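Local coordinates for protein UV damage endonuclease (Sulfolobus acidocaldarius, PDB 3TC3) that probably nicks DNA beside ultraviolet and other lesions as a manganese-binding TIM-barrel endonuclease of the UvdE family, which recognises damage by flipping out dinucleotides, at residues A37-V51 and S80-V94. Numbering follows the deposited sequence.
Sequences ADKTIKLSSLSEERV and SSNTIPLASHPKFHV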
# COMPACT_ATOMS: atom_id res chain seq x y z
N ALA A 37 9.17 -8.82 9.61
CA ALA A 37 7.92 -8.22 10.06
C ALA A 37 6.69 -8.79 9.32
O ALA A 37 5.54 -8.33 9.59
CB ALA A 37 7.96 -6.65 9.91
N ASP A 38 6.92 -9.70 8.35
CA ASP A 38 5.88 -10.14 7.40
C ASP A 38 5.65 -11.66 7.44
O ASP A 38 5.27 -12.29 6.46
CB ASP A 38 6.21 -9.71 6.01
CG ASP A 38 7.49 -10.40 5.45
OD1 ASP A 38 8.28 -10.95 6.25
OD2 ASP A 38 7.69 -10.31 4.22
N LYS A 39 5.86 -12.24 8.62
CA LYS A 39 5.76 -13.72 8.75
C LYS A 39 4.26 -14.06 8.81
O LYS A 39 3.46 -13.29 9.35
CB LYS A 39 6.38 -14.21 10.07
CG LYS A 39 7.82 -13.70 10.31
CD LYS A 39 8.49 -14.41 11.55
CE LYS A 39 7.85 -13.96 12.83
NZ LYS A 39 7.77 -12.47 13.01
N THR A 40 3.90 -15.21 8.21
CA THR A 40 2.49 -15.62 8.32
C THR A 40 2.50 -17.08 8.66
O THR A 40 3.56 -17.68 8.82
CB THR A 40 1.66 -15.37 7.07
OG1 THR A 40 0.27 -15.54 7.42
CG2 THR A 40 2.08 -16.23 5.85
N ILE A 41 1.30 -17.58 8.91
CA ILE A 41 1.17 -18.99 9.28
C ILE A 41 0.14 -19.66 8.36
O ILE A 41 -0.76 -19.02 7.78
CB ILE A 41 0.76 -19.08 10.75
CG1 ILE A 41 -0.68 -18.63 10.97
CG2 ILE A 41 1.85 -18.44 11.66
CD1 ILE A 41 -1.21 -19.09 12.32
N LYS A 42 0.31 -20.99 8.21
CA LYS A 42 -0.64 -21.77 7.38
C LYS A 42 -1.97 -21.93 8.08
O LYS A 42 -2.03 -21.99 9.32
CB LYS A 42 -0.09 -23.20 7.09
CG LYS A 42 1.34 -23.22 6.45
CD LYS A 42 1.91 -24.65 6.29
CE LYS A 42 2.51 -25.15 7.60
NZ LYS A 42 3.49 -26.27 7.44
N LEU A 43 -3.03 -22.01 7.31
CA LEU A 43 -4.36 -22.26 7.92
C LEU A 43 -4.31 -23.44 8.90
O LEU A 43 -4.86 -23.40 10.02
CB LEU A 43 -5.43 -22.48 6.83
CG LEU A 43 -6.82 -22.69 7.39
CD1 LEU A 43 -7.27 -21.54 8.38
CD2 LEU A 43 -7.84 -22.93 6.27
N SER A 44 -3.60 -24.47 8.50
CA SER A 44 -3.48 -25.68 9.30
C SER A 44 -2.82 -25.48 10.68
O SER A 44 -2.86 -26.39 11.51
CB SER A 44 -2.74 -26.73 8.44
OG SER A 44 -1.36 -26.38 8.28
N SER A 45 -2.12 -24.35 10.86
CA SER A 45 -1.45 -23.94 12.09
C SER A 45 -2.23 -22.94 12.93
O SER A 45 -1.75 -22.53 14.02
CB SER A 45 -0.12 -23.28 11.74
OG SER A 45 0.71 -24.13 10.96
N LEU A 46 -3.45 -22.61 12.50
CA LEU A 46 -4.22 -21.61 13.22
C LEU A 46 -4.43 -21.98 14.69
O LEU A 46 -5.06 -23.01 15.01
CB LEU A 46 -5.54 -21.28 12.47
CG LEU A 46 -6.57 -20.34 13.11
CD1 LEU A 46 -5.93 -18.94 13.29
CD2 LEU A 46 -7.78 -20.21 12.16
N SER A 47 -3.97 -21.14 15.61
CA SER A 47 -4.48 -21.25 17.00
C SER A 47 -4.25 -19.88 17.61
O SER A 47 -3.44 -19.04 17.05
CB SER A 47 -3.65 -22.29 17.78
OG SER A 47 -2.40 -21.74 18.16
N GLU A 48 -4.95 -19.60 18.67
CA GLU A 48 -4.68 -18.41 19.38
C GLU A 48 -3.23 -18.18 19.78
O GLU A 48 -2.65 -17.12 19.50
CB GLU A 48 -5.68 -18.18 20.51
CG GLU A 48 -5.23 -17.07 21.40
CD GLU A 48 -6.29 -16.48 22.25
OE1 GLU A 48 -7.24 -15.84 21.70
OE2 GLU A 48 -6.17 -16.67 23.47
N GLU A 49 -2.63 -19.13 20.50
CA GLU A 49 -1.26 -19.00 20.85
C GLU A 49 -0.37 -18.69 19.69
O GLU A 49 0.44 -17.81 19.83
CB GLU A 49 -0.74 -20.28 21.50
CG GLU A 49 0.37 -20.03 22.45
CD GLU A 49 0.56 -21.23 23.38
OE1 GLU A 49 -0.45 -21.69 23.98
OE2 GLU A 49 1.71 -21.71 23.46
N ARG A 50 -0.44 -19.44 18.58
CA ARG A 50 0.44 -19.19 17.42
C ARG A 50 0.17 -17.80 16.78
O ARG A 50 1.15 -17.09 16.37
CB ARG A 50 0.26 -20.26 16.38
CG ARG A 50 1.14 -20.18 15.17
CD ARG A 50 2.01 -21.39 14.98
NE ARG A 50 2.31 -21.54 13.56
CZ ARG A 50 3.47 -21.18 13.00
NH1 ARG A 50 4.45 -20.69 13.75
NH2 ARG A 50 3.66 -21.33 11.70
N VAL A 51 -1.09 -17.42 16.67
CA VAL A 51 -1.38 -16.08 16.12
C VAL A 51 -0.75 -15.01 17.00
O VAL A 51 -0.15 -14.10 16.48
CB VAL A 51 -2.90 -15.84 15.99
CG1 VAL A 51 -3.25 -14.32 15.79
CG2 VAL A 51 -3.44 -16.69 14.85
N SER A 80 3.06 -4.61 6.34
CA SER A 80 2.67 -5.90 5.77
C SER A 80 1.25 -6.34 6.16
O SER A 80 0.84 -6.18 7.34
CB SER A 80 3.66 -6.99 6.32
OG SER A 80 3.16 -8.28 5.89
N SER A 81 0.52 -6.87 5.21
CA SER A 81 -0.84 -7.48 5.49
C SER A 81 -0.71 -8.73 6.31
O SER A 81 -1.72 -9.19 6.90
CB SER A 81 -1.61 -7.73 4.20
OG SER A 81 -1.74 -6.51 3.51
N ASN A 82 0.50 -9.29 6.41
CA ASN A 82 0.65 -10.51 7.27
C ASN A 82 0.82 -10.16 8.72
O ASN A 82 0.98 -11.08 9.57
CB ASN A 82 1.89 -11.31 6.79
CG ASN A 82 1.71 -11.92 5.50
OD1 ASN A 82 0.59 -12.15 5.04
ND2 ASN A 82 2.86 -12.34 4.89
N THR A 83 0.79 -8.87 9.11
CA THR A 83 1.14 -8.44 10.49
C THR A 83 0.39 -9.32 11.51
O THR A 83 1.06 -9.86 12.41
CB THR A 83 0.81 -6.96 10.72
OG1 THR A 83 1.76 -6.22 9.90
CG2 THR A 83 1.01 -6.54 12.18
N ILE A 84 -0.92 -9.40 11.36
CA ILE A 84 -1.69 -10.37 12.22
C ILE A 84 -2.10 -11.55 11.29
O ILE A 84 -3.01 -11.41 10.47
CB ILE A 84 -2.97 -9.74 12.72
CG1 ILE A 84 -2.71 -8.38 13.38
CG2 ILE A 84 -3.71 -10.80 13.71
CD1 ILE A 84 -1.78 -8.42 14.65
N PRO A 85 -1.40 -12.69 11.33
CA PRO A 85 -1.69 -13.74 10.37
C PRO A 85 -3.09 -14.29 10.34
O PRO A 85 -3.55 -14.60 11.44
CB PRO A 85 -0.68 -14.83 10.77
CG PRO A 85 0.41 -14.14 11.39
CD PRO A 85 -0.30 -13.05 12.24
N LEU A 86 -3.69 -14.47 9.15
CA LEU A 86 -5.03 -15.06 9.01
C LEU A 86 -6.15 -14.27 9.69
O LEU A 86 -7.28 -14.77 9.84
CB LEU A 86 -5.07 -16.55 9.52
CG LEU A 86 -4.09 -17.46 8.77
CD1 LEU A 86 -4.02 -18.76 9.63
CD2 LEU A 86 -4.68 -17.68 7.34
N ALA A 87 -5.91 -12.97 9.96
CA ALA A 87 -6.90 -12.16 10.70
C ALA A 87 -8.29 -12.08 10.11
O ALA A 87 -9.26 -11.93 10.87
CB ALA A 87 -6.36 -10.72 10.90
N SER A 88 -8.42 -12.17 8.79
CA SER A 88 -9.82 -12.06 8.26
C SER A 88 -10.42 -13.39 7.91
O SER A 88 -11.54 -13.44 7.37
CB SER A 88 -9.83 -11.15 7.03
OG SER A 88 -9.10 -11.82 6.01
N HIS A 89 -9.71 -14.50 8.14
CA HIS A 89 -10.26 -15.81 7.86
C HIS A 89 -11.47 -16.08 8.75
O HIS A 89 -11.51 -15.71 9.94
CB HIS A 89 -9.19 -16.88 8.08
CG HIS A 89 -9.60 -18.23 7.59
ND1 HIS A 89 -10.42 -19.08 8.30
CD2 HIS A 89 -9.33 -18.85 6.37
CE1 HIS A 89 -10.68 -20.16 7.56
NE2 HIS A 89 -9.98 -20.04 6.38
N PRO A 90 -12.53 -16.67 8.17
CA PRO A 90 -13.72 -17.06 8.95
C PRO A 90 -13.50 -17.82 10.25
O PRO A 90 -14.30 -17.63 11.20
CB PRO A 90 -14.48 -17.98 7.97
CG PRO A 90 -14.03 -17.53 6.61
CD PRO A 90 -12.59 -17.14 6.77
N LYS A 91 -12.50 -18.69 10.30
CA LYS A 91 -12.19 -19.44 11.51
C LYS A 91 -11.33 -18.68 12.52
O LYS A 91 -11.08 -19.20 13.63
CB LYS A 91 -11.53 -20.79 11.12
CG LYS A 91 -12.48 -21.77 10.43
CD LYS A 91 -11.71 -23.05 10.12
CE LYS A 91 -12.26 -24.30 10.75
NZ LYS A 91 -13.73 -24.36 10.56
N PHE A 92 -10.94 -17.45 12.21
CA PHE A 92 -10.08 -16.71 13.09
C PHE A 92 -10.96 -15.91 14.09
O PHE A 92 -11.74 -15.07 13.67
CB PHE A 92 -9.22 -15.74 12.21
CG PHE A 92 -8.27 -14.89 12.99
CD1 PHE A 92 -8.75 -13.80 13.70
CD2 PHE A 92 -6.91 -15.11 12.93
CE1 PHE A 92 -7.88 -12.97 14.41
CE2 PHE A 92 -6.00 -14.27 13.59
CZ PHE A 92 -6.46 -13.17 14.31
N HIS A 93 -10.70 -16.10 15.40
CA HIS A 93 -11.43 -15.35 16.40
C HIS A 93 -10.58 -14.90 17.54
O HIS A 93 -11.01 -14.97 18.70
CB HIS A 93 -12.57 -16.25 16.98
CG HIS A 93 -13.42 -16.89 15.91
ND1 HIS A 93 -14.25 -16.21 15.15
CD2 HIS A 93 -13.54 -18.22 15.51
CE1 HIS A 93 -14.86 -17.03 14.28
NE2 HIS A 93 -14.45 -18.24 14.52
N VAL A 94 -9.38 -14.42 17.26
CA VAL A 94 -8.43 -14.04 18.28
C VAL A 94 -8.64 -12.57 18.64
O VAL A 94 -8.73 -11.71 17.76
CB VAL A 94 -7.01 -14.25 17.76
CG1 VAL A 94 -5.93 -13.83 18.81
CG2 VAL A 94 -6.74 -15.69 17.31
O HOH W 1 4.49 -5.84 10.36
O HOH W 2 -1.99 -13.88 6.84
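Asn82 supplies the one direct hydrogen bond between 37-51 and 80-94: its ND2 lies 2.9 Å from Asp38 O with an N-H...O angle of 159°. The acceptor sits close to the amide plane of Asn82, whereas ND2 stands 40° out of the carbonyl plane of Asp38. Two waters bridge the segments. One donates to both Ala37 O and Thr83 OG1; the other accepts from Leu86 N and pairs with Thr40 OG1 at 2.9 Å. Apolar contacts dominate further along. Leu86 CD1 touches both Ile41 and Leu46, 3.6 Å from Ile41 CG1, and Pro85 CB also meets Ile41 CG1. In the TIM barrel, these segments are connections after the first two strands, 22-27 and 76-78, and Val51 already belongs to helix 48-71, which Ser47 N-caps through Arg50 N. Val51 CG1 approaches Phe92 CE2 obliquely at 3.5 Å and also meets Val94 CG2. The aromatic evidence is clearest at His89: Leu43 CD1 lies 3.7 Å from the ring centroid, only 12° off the normal, a CH-pi contact over one face, while Lys91 N donates to ND1 of His89 and restrains the ring's rotation.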